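Plasmin and fibronectin-binding protein A (Streptococcus pneumoniae, PDB 4MR0) acts as a fibronectin-dependent adhesin and invasin on the pneumococcal surface, binding human fibronectin, plasmin, plasminogen and serum albumin. Local coordinates at residues A[415-420]-A[425-430]; A[436-441]-A[445-450]; A[469-474]-A[480-485]; A[334-339]-A[343-348]. One frame throughout, in Å; residues are numbered along the deposited sequence.

Contact 1 (A[415-420]-A[425-430]); sequences AYSYKN and LDLNKQ
Asn428 and the backbone of Ala415 and Tyr416 face each other across two waters, and most of the polar joining passes through them. One water donates to Ala415 O at 2.7 Å and accepts from Asn428 ND2. The other donates to Tyr416 O and accepts from Asn428 N, the latter at 2.8 Å. ND2 also lies 2.9 Å from Tyr416 O, but the angle is too poor for a bond; ND2 donates instead to Phe381 O, while OD1 accepts from Phe384 N. The amide is thus gripped at both ends and held in one orientation. A chi1 of -64°, with CG anti to the carbonyl carbon, brings it back beside Ala415.

These segments belong to one long loop between strands 410-415 and 431-440, an excursion from the parallel beta-helix of the pectate lyase-like superfamily. Their touching parts run 173° apart, as the two arms of a loop that folds back on itself.

Apolar packing fills the rest. Both methyls of Leu427 close on Ser417, CD1 reaching OG at 3.5 Å and CD2 lying against CB; that hydroxyl has its polar partner in Ala451 O. Further out, Leu425 CD1 sits 3.8 Å from Asn420 CB and at the edge of the Tyr418 ring, near its plane.

Charge helps to shape the second arm, which bends in an inverse gamma turn centred on Asp426: Lys429 NZ makes a salt bridge to Asp426 OD1 (2.7 Å) and hydrogen bonds to Leu427 O and Lys460 O.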
loop_
_atom_site.group_PDB
_atom_site.type_symbol
_atom_site.label_atom_id
_atom_site.label_comp_id
_atom_site.label_asym_id
_atom_site.label_seq_id
_atom_site.Cartn_x
_atom_site.Cartn_y
_atom_site.Cartn_z
ATOM N N ALA A 415 2.522 -1.129 10.494
ATOM C CA ALA A 415 1.434 -0.244 10.913
ATOM C C ALA A 415 2.065 0.654 11.959
ATOM O O ALA A 415 2.245 0.241 13.104
ATOM C CB ALA A 415 0.295 -1.044 11.534
ATOM N N TYR A 416 2.393 1.880 11.564
ATOM C CA TYR A 416 3.050 2.814 12.463
ATOM C C TYR A 416 2.209 4.035 12.804
ATOM O O TYR A 416 1.071 4.163 12.363
ATOM C CB TYR A 416 4.380 3.259 11.848
ATOM C CG TYR A 416 4.239 4.255 10.716
ATOM C CD1 TYR A 416 3.751 3.867 9.465
ATOM C CD2 TYR A 416 4.570 5.599 10.906
ATOM C CE1 TYR A 416 3.596 4.799 8.429
ATOM C CE2 TYR A 416 4.420 6.533 9.887
ATOM C CZ TYR A 416 3.936 6.131 8.653
ATOM O OH TYR A 416 3.808 7.064 7.652
ATOM N N SER A 417 2.787 4.933 13.596
ATOM C CA SER A 417 2.100 6.146 14.015
ATOM C C SER A 417 2.740 7.389 13.409
ATOM O O SER A 417 3.960 7.539 13.425
ATOM C CB SER A 417 2.116 6.247 15.542
ATOM O OG SER A 417 1.449 5.139 16.134
ATOM N N TYR A 418 1.905 8.275 12.877
ATOM C CA TYR A 418 2.364 9.517 12.260
ATOM C C TYR A 418 3.148 10.350 13.279
ATOM O O TYR A 418 2.704 10.524 14.412
ATOM C CB TYR A 418 1.164 10.326 11.760
ATOM C CG TYR A 418 1.544 11.536 10.927
ATOM C CD1 TYR A 418 2.142 11.380 9.675
ATOM C CD2 TYR A 418 1.316 12.836 11.393
ATOM C CE1 TYR A 418 2.507 12.484 8.902
ATOM C CE2 TYR A 418 1.682 13.950 10.628
ATOM C CZ TYR A 418 2.277 13.766 9.385
ATOM O OH TYR A 418 2.658 14.850 8.622
ATOM N N LYS A 419 4.309 10.857 12.872
ATOM C CA LYS A 419 5.141 11.667 13.760
ATOM C C LYS A 419 4.440 12.972 14.127
ATOM O O LYS A 419 4.362 13.892 13.315
ATOM C CB LYS A 419 6.488 11.967 13.097
ATOM C CG LYS A 419 7.438 12.786 13.964
ATOM C CD LYS A 419 8.852 12.745 13.416
ATOM C CE LYS A 419 9.829 13.435 14.353
ATOM N NZ LYS A 419 11.244 13.206 13.940
ATOM N N ASN A 420 3.936 13.035 15.356
ATOM C CA ASN A 420 3.223 14.203 15.867
ATOM C C ASN A 420 3.174 14.128 17.396
ATOM O O ASN A 420 2.555 13.222 17.954
ATOM C CB ASN A 420 1.796 14.223 15.313
ATOM C CG ASN A 420 1.001 15.419 15.792
ATOM O OD1 ASN A 420 1.049 15.782 16.968
ATOM N ND2 ASN A 420 0.246 16.030 14.884
ATOM N N LEU A 425 -3.763 12.134 18.125
ATOM C CA LEU A 425 -4.257 11.542 16.887
ATOM C C LEU A 425 -4.968 10.213 17.048
ATOM O O LEU A 425 -4.738 9.475 18.006
ATOM C CB LEU A 425 -3.107 11.359 15.897
ATOM C CG LEU A 425 -2.397 12.623 15.410
ATOM C CD1 LEU A 425 -1.278 12.233 14.463
ATOM C CD2 LEU A 425 -3.399 13.549 14.724
ATOM N N ASP A 426 -5.829 9.914 16.084
ATOM C CA ASP A 426 -6.567 8.663 16.068
ATOM C C ASP A 426 -5.643 7.661 15.377
ATOM O O ASP A 426 -5.805 7.372 14.190
ATOM C CB ASP A 426 -7.859 8.833 15.262
ATOM C CG ASP A 426 -8.779 7.624 15.357
ATOM O OD1 ASP A 426 -8.400 6.617 15.997
ATOM O OD2 ASP A 426 -9.889 7.687 14.785
ATOM N N LEU A 427 -4.658 7.158 16.118
ATOM C CA LEU A 427 -3.706 6.203 15.570
ATOM C C LEU A 427 -4.371 4.862 15.270
ATOM O O LEU A 427 -5.486 4.599 15.721
ATOM C CB LEU A 427 -2.532 6.019 16.540
ATOM C CG LEU A 427 -1.813 7.327 16.916
ATOM C CD1 LEU A 427 -0.797 7.048 18.017
ATOM C CD2 LEU A 427 -1.133 7.932 15.689
ATOM N N ASN A 428 -3.679 4.024 14.504
ATOM C CA ASN A 428 -4.191 2.712 14.101
ATOM C C ASN A 428 -4.902 1.911 15.192
ATOM O O ASN A 428 -4.374 1.729 16.285
ATOM C CB ASN A 428 -3.054 1.841 13.547
ATOM C CG ASN A 428 -2.434 2.404 12.283
ATOM O OD1 ASN A 428 -3.128 2.910 11.405
ATOM N ND2 ASN A 428 -1.115 2.288 12.173
ATOM N N LYS A 429 -6.098 1.415 14.876
ATOM C CA LYS A 429 -6.862 0.587 15.805
ATOM C C LYS A 429 -7.587 -0.501 15.020
ATOM O O LYS A 429 -7.931 -0.308 13.849
ATOM C CB LYS A 429 -7.894 1.418 16.574
ATOM C CG LYS A 429 -7.296 2.446 17.517
ATOM C CD LYS A 429 -8.385 3.296 18.160
ATOM C CE LYS A 429 -7.776 4.494 18.872
ATOM N NZ LYS A 429 -7.021 5.338 17.903
ATOM N N GLN A 430 -7.818 -1.640 15.665
ATOM C CA GLN A 430 -8.514 -2.744 15.020
ATOM C C GLN A 430 -7.774 -3.198 13.771
ATOM O O GLN A 430 -8.300 -3.131 12.660
ATOM C CB GLN A 430 -9.943 -2.322 14.659
ATOM C CG GLN A 430 -10.796 -1.965 15.872
ATOM C CD GLN A 430 -12.111 -1.305 15.493
ATOM O OE1 GLN A 430 -12.307 -0.109 15.721
ATOM N NE2 GLN A 430 -13.015 -2.081 14.907
HETATM O O HOH W 1 0.406 1.374 14.668
HETATM O O HOH W 2 -1.464 5.325 13.345
#

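Contact 2 (A[436-441]-A[445-450]); sequences NIFNIA and TKAIRV
Lys446, whose backbone carbonyl carbon lies near Ile440 CD1, sends NZ to a carboxylate oxygen that two cations grip: Glu484 OE1 takes salt bridges from Lys446 NZ and from Arg449 NE. The touching surface itself is apolar and faces the other way, into the core. Ala447 CB lies over one face of the Phe438 ring, 4.1 Å from the centroid and 24° off the normal, a CH-pi contact displaced toward the rim. Ile448 approaches the far end of the same ring obliquely, its CG1 3.5 Å from Phe438 CZ, with the two side chains crossing at about a right angle.

Two residues along the strand, Ile440 meets the same alanine methyl. Ile440 has an extended chain (chi2 170°) that carries CD1 inward until it is 3.7 Å from Ala447 CB, while the other branch, CG2, rests 3.9 Å from Thr445 CB. Thr445 turns its hydroxyl elsewhere, to Asp442 OD2. A small residue at the corner, where the chain changes face at Ala447, therefore meets both an aromatic face and an aliphatic tip.

In the beta-helix, this is where two faces of a coil close on each other. Strand 431-440 runs between the parallel strands 387-396 and 462-473, with Phe438 stacked on Phe394 and touching Ile471; strand 445-451 lies between 410-415 and 483-486.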
loop_
_atom_site.group_PDB
_atom_site.type_symbol
_atom_site.label_atom_id
_atom_site.label_comp_id
_atom_site.label_asym_id
_atom_site.label_seq_id
_atom_site.Cartn_x
_atom_site.Cartn_y
_atom_site.Cartn_z
ATOM N N ASN A 436 -0.658 -14.797 6.916
ATOM C CA ASN A 436 0.206 -14.322 5.837
ATOM C C ASN A 436 1.486 -15.155 5.855
ATOM O O ASN A 436 1.883 -15.663 6.904
ATOM C CB ASN A 436 0.569 -12.847 6.046
ATOM C CG ASN A 436 -0.641 -11.939 6.029
ATOM O OD1 ASN A 436 -1.186 -11.635 4.972
ATOM N ND2 ASN A 436 -1.076 -11.512 7.208
ATOM N N ILE A 437 2.128 -15.294 4.702
ATOM C CA ILE A 437 3.373 -16.050 4.626
ATOM C C ILE A 437 4.494 -15.081 4.273
ATOM O O ILE A 437 4.356 -14.276 3.348
ATOM C CB ILE A 437 3.335 -17.146 3.535
ATOM C CG1 ILE A 437 2.156 -18.089 3.768
ATOM C CG2 ILE A 437 4.646 -17.939 3.551
ATOM C CD1 ILE A 437 0.820 -17.519 3.339
ATOM N N PHE A 438 5.592 -15.148 5.019
ATOM C CA PHE A 438 6.740 -14.287 4.753
ATOM C C PHE A 438 7.963 -15.153 4.454
ATOM O O PHE A 438 8.275 -16.076 5.211
ATOM C CB PHE A 438 7.064 -13.392 5.959
ATOM C CG PHE A 438 5.923 -12.520 6.418
ATOM C CD1 PHE A 438 4.859 -13.059 7.136
ATOM C CD2 PHE A 438 5.929 -11.155 6.153
ATOM C CE1 PHE A 438 3.819 -12.249 7.596
ATOM C CE2 PHE A 438 4.895 -10.334 6.608
ATOM C CZ PHE A 438 3.837 -10.881 7.328
ATOM N N ASN A 439 8.640 -14.862 3.344
ATOM C CA ASN A 439 9.854 -15.579 2.962
ATOM C C ASN A 439 10.924 -14.505 2.892
ATOM O O ASN A 439 10.999 -13.757 1.919
ATOM C CB ASN A 439 9.676 -16.264 1.605
ATOM C CG ASN A 439 8.574 -17.302 1.626
ATOM O OD1 ASN A 439 8.602 -18.230 2.435
ATOM N ND2 ASN A 439 7.592 -17.147 0.742
ATOM N N ILE A 440 11.734 -14.424 3.940
ATOM C CA ILE A 440 12.766 -13.401 4.039
ATOM C C ILE A 440 14.196 -13.923 3.958
ATOM O O ILE A 440 14.569 -14.871 4.654
ATOM C CB ILE A 440 12.591 -12.619 5.355
ATOM C CG1 ILE A 440 11.187 -12.002 5.395
ATOM C CG2 ILE A 440 13.664 -11.550 5.481
ATOM C CD1 ILE A 440 10.795 -11.406 6.738
ATOM N N ALA A 441 14.992 -13.285 3.106
ATOM C CA ALA A 441 16.389 -13.656 2.922
ATOM C C ALA A 441 17.286 -12.479 3.288
ATOM O O ALA A 441 18.482 -12.647 3.507
ATOM C CB ALA A 441 16.633 -14.077 1.478
ATOM N N THR A 445 15.520 -7.035 6.906
ATOM C CA THR A 445 14.067 -6.979 6.778
ATOM C C THR A 445 13.297 -7.629 7.921
ATOM O O THR A 445 13.526 -8.783 8.284
ATOM C CB THR A 445 13.598 -7.604 5.437
ATOM O OG1 THR A 445 14.004 -6.758 4.353
ATOM C CG2 THR A 445 12.079 -7.742 5.405
ATOM N N LYS A 446 12.376 -6.853 8.477
ATOM C CA LYS A 446 11.515 -7.276 9.570
ATOM C C LYS A 446 10.212 -7.726 8.909
ATOM O O LYS A 446 9.739 -7.087 7.967
ATOM C CB LYS A 446 11.261 -6.079 10.488
ATOM C CG LYS A 446 10.681 -6.408 11.849
ATOM C CD LYS A 446 10.357 -5.121 12.599
ATOM C CE LYS A 446 11.160 -5.002 13.889
ATOM N NZ LYS A 446 12.079 -3.836 13.861
ATOM N N ALA A 447 9.631 -8.823 9.384
ATOM C CA ALA A 447 8.391 -9.313 8.791
ATOM C C ALA A 447 7.197 -8.441 9.168
ATOM O O ALA A 447 6.528 -7.873 8.307
ATOM C CB ALA A 447 8.132 -10.752 9.228
ATOM N N ILE A 448 6.950 -8.335 10.466
ATOM C CA ILE A 448 5.814 -7.583 10.977
ATOM C C ILE A 448 6.173 -6.566 12.037
ATOM O O ILE A 448 6.952 -6.850 12.952
ATOM C CB ILE A 448 4.773 -8.543 11.600
ATOM C CG1 ILE A 448 4.308 -9.554 10.556
ATOM C CG2 ILE A 448 3.604 -7.754 12.161
ATOM C CD1 ILE A 448 3.457 -10.681 11.132
ATOM N N ARG A 449 5.561 -5.390 11.929
ATOM C CA ARG A 449 5.779 -4.317 12.881
ATOM C C ARG A 449 4.493 -3.517 13.095
ATOM O O ARG A 449 3.836 -3.120 12.133
ATOM C CB ARG A 449 6.884 -3.385 12.370
ATOM C CG ARG A 449 7.144 -2.180 13.244
ATOM C CD ARG A 449 8.335 -1.386 12.723
ATOM N NE ARG A 449 8.747 -0.349 13.666
ATOM C CZ ARG A 449 8.163 0.836 13.788
ATOM N NH1 ARG A 449 7.130 1.160 13.017
ATOM N NH2 ARG A 449 8.612 1.697 14.689
ATOM N N VAL A 450 4.135 -3.304 14.358
ATOM C CA VAL A 450 2.958 -2.518 14.719
ATOM C C VAL A 450 3.460 -1.648 15.852
ATOM O O VAL A 450 3.914 -2.162 16.880
ATOM C CB VAL A 450 1.790 -3.389 15.238
ATOM C CG1 VAL A 450 0.647 -2.498 15.723
ATOM C CG2 VAL A 450 1.293 -4.299 14.132
#

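Contact 3 (A[469-474]-A[480-485]); sequences NVINNN and QPNIEL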
loop_
_atom_site.group_PDB
_atom_site.type_symbol
_atom_site.label_atom_id
_atom_site.label_comp_id
_atom_site.label_asym_id
_atom_site.label_seq_id
_atom_site.Cartn_x
_atom_site.Cartn_y
_atom_site.Cartn_z
ATOM N N ASN A 469 0.318 -16.437 11.310
ATOM C CA ASN A 469 1.200 -16.038 10.231
ATOM C C ASN A 469 2.378 -17.006 10.217
ATOM O O ASN A 469 2.747 -17.567 11.256
ATOM C CB ASN A 469 1.718 -14.619 10.449
ATOM C CG ASN A 469 0.614 -13.595 10.449
ATOM O OD1 ASN A 469 0.101 -13.215 11.500
ATOM N ND2 ASN A 469 0.233 -13.148 9.267
ATOM N N VAL A 470 2.965 -17.196 9.042
ATOM C CA VAL A 470 4.113 -18.079 8.901
ATOM C C VAL A 470 5.299 -17.276 8.389
ATOM O O VAL A 470 5.272 -16.743 7.278
ATOM C CB VAL A 470 3.827 -19.227 7.911
ATOM C CG1 VAL A 470 5.093 -20.050 7.689
ATOM C CG2 VAL A 470 2.710 -20.107 8.447
ATOM N N ILE A 471 6.338 -17.192 9.210
ATOM C CA ILE A 471 7.529 -16.455 8.847
ATOM C C ILE A 471 8.706 -17.393 8.592
ATOM O O ILE A 471 9.146 -18.112 9.488
ATOM C CB ILE A 471 7.909 -15.461 9.962
ATOM C CG1 ILE A 471 6.767 -14.459 10.166
ATOM C CG2 ILE A 471 9.215 -14.741 9.609
ATOM C CD1 ILE A 471 7.020 -13.435 11.266
ATOM N N ASN A 472 9.198 -17.391 7.359
ATOM C CA ASN A 472 10.343 -18.213 6.987
ATOM C C ASN A 472 11.534 -17.282 6.781
ATOM O O ASN A 472 11.744 -16.754 5.687
ATOM C CB ASN A 472 10.055 -18.984 5.696
ATOM C CG ASN A 472 8.871 -19.915 5.827
ATOM O OD1 ASN A 472 8.825 -20.749 6.732
ATOM N ND2 ASN A 472 7.905 -19.782 4.923
ATOM N N ASN A 473 12.300 -17.069 7.842
ATOM C CA ASN A 473 13.456 -16.193 7.770
ATOM C C ASN A 473 14.771 -16.972 7.705
ATOM O O ASN A 473 15.224 -17.524 8.710
ATOM C CB ASN A 473 13.484 -15.251 8.983
ATOM C CG ASN A 473 14.486 -14.115 8.817
ATOM O OD1 ASN A 473 15.377 -14.180 7.968
ATOM N ND2 ASN A 473 14.346 -13.074 9.632
ATOM N N ASN A 474 15.376 -17.030 6.520
ATOM C CA ASN A 474 16.657 -17.718 6.374
ATOM C C ASN A 474 17.766 -16.753 5.992
ATOM O O ASN A 474 18.723 -17.127 5.310
ATOM C CB ASN A 474 16.588 -18.851 5.345
ATOM C CG ASN A 474 15.529 -18.631 4.299
ATOM O OD1 ASN A 474 14.395 -19.094 4.444
ATOM N ND2 ASN A 474 15.884 -17.917 3.238
ATOM N N GLN A 480 17.447 -7.786 13.320
ATOM C CA GLN A 480 16.312 -7.351 14.129
ATOM C C GLN A 480 15.291 -8.474 14.277
ATOM O O GLN A 480 15.380 -9.500 13.599
ATOM C CB GLN A 480 15.645 -6.103 13.524
ATOM C CG GLN A 480 14.917 -6.331 12.216
ATOM C CD GLN A 480 15.856 -6.673 11.088
ATOM O OE1 GLN A 480 15.776 -7.754 10.509
ATOM N NE2 GLN A 480 16.761 -5.751 10.769
ATOM N N PRO A 481 14.307 -8.293 15.172
ATOM C CA PRO A 481 13.260 -9.291 15.425
ATOM C C PRO A 481 12.371 -9.570 14.216
ATOM O O PRO A 481 12.313 -8.775 13.274
ATOM C CB PRO A 481 12.465 -8.676 16.577
ATOM C CG PRO A 481 13.449 -7.750 17.240
ATOM C CD PRO A 481 14.138 -7.132 16.061
ATOM N N ASN A 482 11.678 -10.705 14.254
ATOM C CA ASN A 482 10.776 -11.083 13.174
ATOM C C ASN A 482 9.448 -10.350 13.350
ATOM O O ASN A 482 8.847 -9.893 12.377
ATOM C CB ASN A 482 10.543 -12.595 13.177
ATOM C CG ASN A 482 11.710 -13.370 12.586
ATOM O OD1 ASN A 482 12.320 -14.212 13.254
ATOM N ND2 ASN A 482 12.024 -13.093 11.324
ATOM N N ILE A 483 9.007 -10.226 14.597
ATOM C CA ILE A 483 7.751 -9.549 14.903
ATOM C C ILE A 483 7.936 -8.562 16.050
ATOM O O ILE A 483 8.298 -8.950 17.166
ATOM C CB ILE A 483 6.657 -10.563 15.300
ATOM C CG1 ILE A 483 6.417 -11.540 14.146
ATOM C CG2 ILE A 483 5.365 -9.824 15.681
ATOM C CD1 ILE A 483 5.429 -12.641 14.469
ATOM N N GLU A 484 7.681 -7.287 15.768
ATOM C CA GLU A 484 7.813 -6.236 16.763
ATOM C C GLU A 484 6.482 -5.559 17.057
ATOM O O GLU A 484 5.775 -5.121 16.148
ATOM C CB GLU A 484 8.817 -5.173 16.303
ATOM C CG GLU A 484 8.652 -3.843 17.035
ATOM C CD GLU A 484 9.600 -2.766 16.547
ATOM O OE1 GLU A 484 9.774 -2.631 15.314
ATOM O OE2 GLU A 484 10.161 -2.044 17.399
ATOM N N LEU A 485 6.159 -5.471 18.340
ATOM C CA LEU A 485 4.937 -4.832 18.800
ATOM C C LEU A 485 5.388 -3.803 19.819
ATOM O O LEU A 485 5.818 -4.148 20.925
ATOM C CB LEU A 485 4.012 -5.878 19.421
ATOM C CG LEU A 485 3.585 -6.845 18.313
ATOM C CD1 LEU A 485 3.460 -8.251 18.831
ATOM C CD2 LEU A 485 2.285 -6.341 17.696
#
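The fourth PbH1 repeat, a single coil element of the parallel beta-helix, supplies both sides of this contact: Ile471 and Asn473 from one strand, Asn482 from the turn before the next strand and Ile483 from the start of that strand. Its apolar part is an isoleucine pair. Ile471 CD1 presses against Ile483 CG1 at 3.5 Å, tighter than usual for two carbons, and lies 3.7 Å from Ile483 CD1. The torsions explain the reach, since Ile471 has CG1 anti to the carbonyl carbon and a chain extended at chi2 (179°), which delivers its terminal methyl across to the partner strand while the chains cross at a slant.

Asn482 fills the neighbouring place. It slides past Ile471 in the opposite direction, its CB 4.1 Å from Ile471 CD1. Its amide group lies next to that of Asn473, the two planes turned 74° against each other, but which way round the Asn482 amide sits is uncertain. Asn473 extends from its backbone with chi1 at -167°, CG lying opposite the backbone N, and its OD1 is hydrogen-bonded to Ser475 OG. Polar groups are thus gathered at one end of an otherwise aliphatic interior contact.

Neighbouring coils enclose it on both sides along the helix. Ile471 also touches Ala447 of strand 445-451, whereas Asn482 packs on Ile499 of strand 490-500 and Ile483 on Ile506 of strand 506-509.

Contact 4 (A[334-339]-A[343-348]); sequences SYFGKS and GELVTA
Strand 335-337 leads into a turn after which the returning chain diverges from it: the CA atoms of Lys338 and Glu344 lie 4.2 Å apart, those of Phe336 and Ala348 6.6 Å. Where the chains are farther apart, Phe336 lies between them. Ala348 CB comes obliquely to its ring, 3.5 Å from CD2, while Leu345 CD1 stands at the ring edge, in plane, and also 3.7 Å from Phe336 CB. Leu345 CG lies 3.4 Å from Gly337 O.

Both segments fall in the second PbH1 repeat of the beta-helix, and the arrangement is that of a coil rounding a corner, which the chain does at Ala348. Phe336 points into the core, where it stacks on Phe285 of the preceding coil and meets Phe371 of the next with planes at about 35°, an aromatic row built by equivalent strands.

Where the chains are closest, the side chains lie along each other. Lys338 CB packs against the Gly343 carbonyl carbon, and its chain runs beside that of Glu344, both pointing the same way. Their charges do not touch: Lys338 NZ is 4.7 Å from Glu344 OE2. Water joins them instead, one molecule accepting from NZ and donating to OE2, and a second donating to OE2 at 2.7 Å while its link to NZ is weak. Glu344 OE2 also accepts from Val403 N.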
loop_
_atom_site.group_PDB
_atom_site.type_symbol
_atom_site.label_atom_id
_atom_site.label_comp_id
_atom_site.label_asym_id
_atom_site.label_seq_id
_atom_site.Cartn_x
_atom_site.Cartn_y
_atom_site.Cartn_z
ATOM N N SER A 334 -3.724 -9.666 -6.169
ATOM C CA SER A 334 -2.861 -8.931 -7.073
ATOM C C SER A 334 -1.386 -9.149 -6.805
ATOM O O SER A 334 -0.988 -9.542 -5.711
ATOM C CB SER A 334 -3.205 -7.441 -7.013
ATOM O OG SER A 334 -4.542 -7.236 -7.435
ATOM N N TYR A 335 -0.577 -8.887 -7.822
ATOM C CA TYR A 335 0.859 -9.071 -7.726
ATOM C C TYR A 335 1.610 -7.743 -7.772
ATOM O O TYR A 335 1.275 -6.849 -8.549
ATOM C CB TYR A 335 1.319 -10.000 -8.859
ATOM C CG TYR A 335 2.814 -10.146 -8.985
ATOM C CD1 TYR A 335 3.576 -9.163 -9.616
ATOM C CD2 TYR A 335 3.471 -11.263 -8.467
ATOM C CE1 TYR A 335 4.954 -9.285 -9.728
ATOM C CE2 TYR A 335 4.853 -11.397 -8.573
ATOM C CZ TYR A 335 5.588 -10.403 -9.204
ATOM O OH TYR A 335 6.955 -10.508 -9.297
ATOM N N PHE A 336 2.630 -7.626 -6.926
ATOM C CA PHE A 336 3.436 -6.419 -6.858
ATOM C C PHE A 336 4.912 -6.773 -6.976
ATOM O O PHE A 336 5.429 -7.576 -6.194
ATOM C CB PHE A 336 3.175 -5.689 -5.538
ATOM C CG PHE A 336 1.730 -5.334 -5.323
ATOM C CD1 PHE A 336 0.795 -6.321 -4.998
ATOM C CD2 PHE A 336 1.296 -4.018 -5.462
ATOM C CE1 PHE A 336 -0.548 -5.996 -4.816
ATOM C CE2 PHE A 336 -0.051 -3.683 -5.283
ATOM C CZ PHE A 336 -0.972 -4.673 -4.960
ATOM N N GLY A 337 5.584 -6.174 -7.956
ATOM C CA GLY A 337 6.995 -6.451 -8.160
ATOM C C GLY A 337 7.681 -5.430 -9.049
ATOM O O GLY A 337 7.359 -4.239 -9.023
ATOM N N LYS A 338 8.634 -5.894 -9.845
ATOM C CA LYS A 338 9.357 -5.002 -10.742
ATOM C C LYS A 338 9.003 -5.313 -12.190
ATOM O O LYS A 338 8.275 -6.266 -12.467
ATOM C CB LYS A 338 10.865 -5.160 -10.532
ATOM C CG LYS A 338 11.433 -6.488 -11.034
ATOM C CD LYS A 338 12.947 -6.519 -10.886
ATOM C CE LYS A 338 13.564 -7.721 -11.601
ATOM N NZ LYS A 338 13.156 -9.019 -11.004
ATOM N N SER A 339 9.513 -4.498 -13.110
ATOM C CA SER A 339 9.283 -4.703 -14.534
ATOM C C SER A 339 10.662 -4.839 -15.162
ATOM O O SER A 339 11.672 -4.795 -14.459
ATOM C CB SER A 339 8.586 -3.496 -15.156
ATOM O OG SER A 339 9.492 -2.405 -15.261
ATOM N N GLY A 343 12.864 -0.930 -11.222
ATOM C CA GLY A 343 12.933 -1.807 -10.066
ATOM C C GLY A 343 11.669 -2.073 -9.267
ATOM O O GLY A 343 10.569 -1.648 -9.623
ATOM N N GLU A 344 11.847 -2.782 -8.159
ATOM C CA GLU A 344 10.743 -3.147 -7.284
ATOM C C GLU A 344 10.068 -1.929 -6.651
ATOM O O GLU A 344 10.710 -0.912 -6.399
ATOM C CB GLU A 344 11.239 -4.093 -6.183
ATOM C CG GLU A 344 11.911 -5.369 -6.686
ATOM C CD GLU A 344 13.395 -5.191 -7.015
ATOM O OE1 GLU A 344 13.914 -4.057 -6.910
ATOM O OE2 GLU A 344 14.044 -6.197 -7.374
ATOM N N LEU A 345 8.766 -2.042 -6.406
ATOM C CA LEU A 345 8.004 -0.962 -5.786
ATOM C C LEU A 345 8.591 -0.730 -4.395
ATOM O O LEU A 345 9.171 -1.645 -3.804
ATOM C CB LEU A 345 6.533 -1.361 -5.654
ATOM C CG LEU A 345 5.874 -2.063 -6.849
ATOM C CD1 LEU A 345 4.425 -2.386 -6.498
ATOM C CD2 LEU A 345 5.940 -1.183 -8.092
ATOM N N VAL A 346 8.456 0.486 -3.877
ATOM C CA VAL A 346 8.973 0.805 -2.551
ATOM C C VAL A 346 7.988 0.289 -1.494
ATOM O O VAL A 346 8.353 -0.484 -0.604
ATOM C CB VAL A 346 9.167 2.331 -2.387
ATOM C CG1 VAL A 346 9.645 2.657 -0.977
ATOM C CG2 VAL A 346 10.184 2.826 -3.415
ATOM N N THR A 347 6.736 0.716 -1.614
ATOM C CA THR A 347 5.670 0.313 -0.702
ATOM C C THR A 347 4.474 -0.009 -1.582
ATOM O O THR A 347 4.024 0.834 -2.352
ATOM C CB THR A 347 5.297 1.458 0.263
ATOM O OG1 THR A 347 6.396 1.712 1.142
ATOM C CG2 THR A 347 4.071 1.096 1.092
ATOM N N ALA A 348 3.958 -1.229 -1.484
ATOM C CA ALA A 348 2.827 -1.604 -2.326
ATOM C C ALA A 348 1.515 -0.911 -1.967
ATOM O O ALA A 348 0.845 -0.350 -2.839
ATOM C CB ALA A 348 2.632 -3.125 -2.307
HETATM O O HOH W 3 13.029 -8.688 -7.617
HETATM O O HOH W 4 15.338 -8.526 -8.907
#

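In the fold
Along the chain the order is contact 4, contact 1, contact 2, contact 3, and each closes before the next opens. Contacts 2 and 3 are equivalent places on successive coils, their centres about 5 Å apart: strand 431-440 pairs in parallel with 462-473, and 445-451 with 483-486. Contact 4 lies about 16 Å from contact 2, centre to centre, at a similar corner several coils earlier. Contact 1 is different, a folded loop about 20 Å from contact 2 between centres, yet tied to it by a probable hydrogen bond from Ala415 N to Arg449 O. Together they illustrate how a beta-helix builds an elongated adhesin domain: repeated packing inside the coils, with longer loops added between strands.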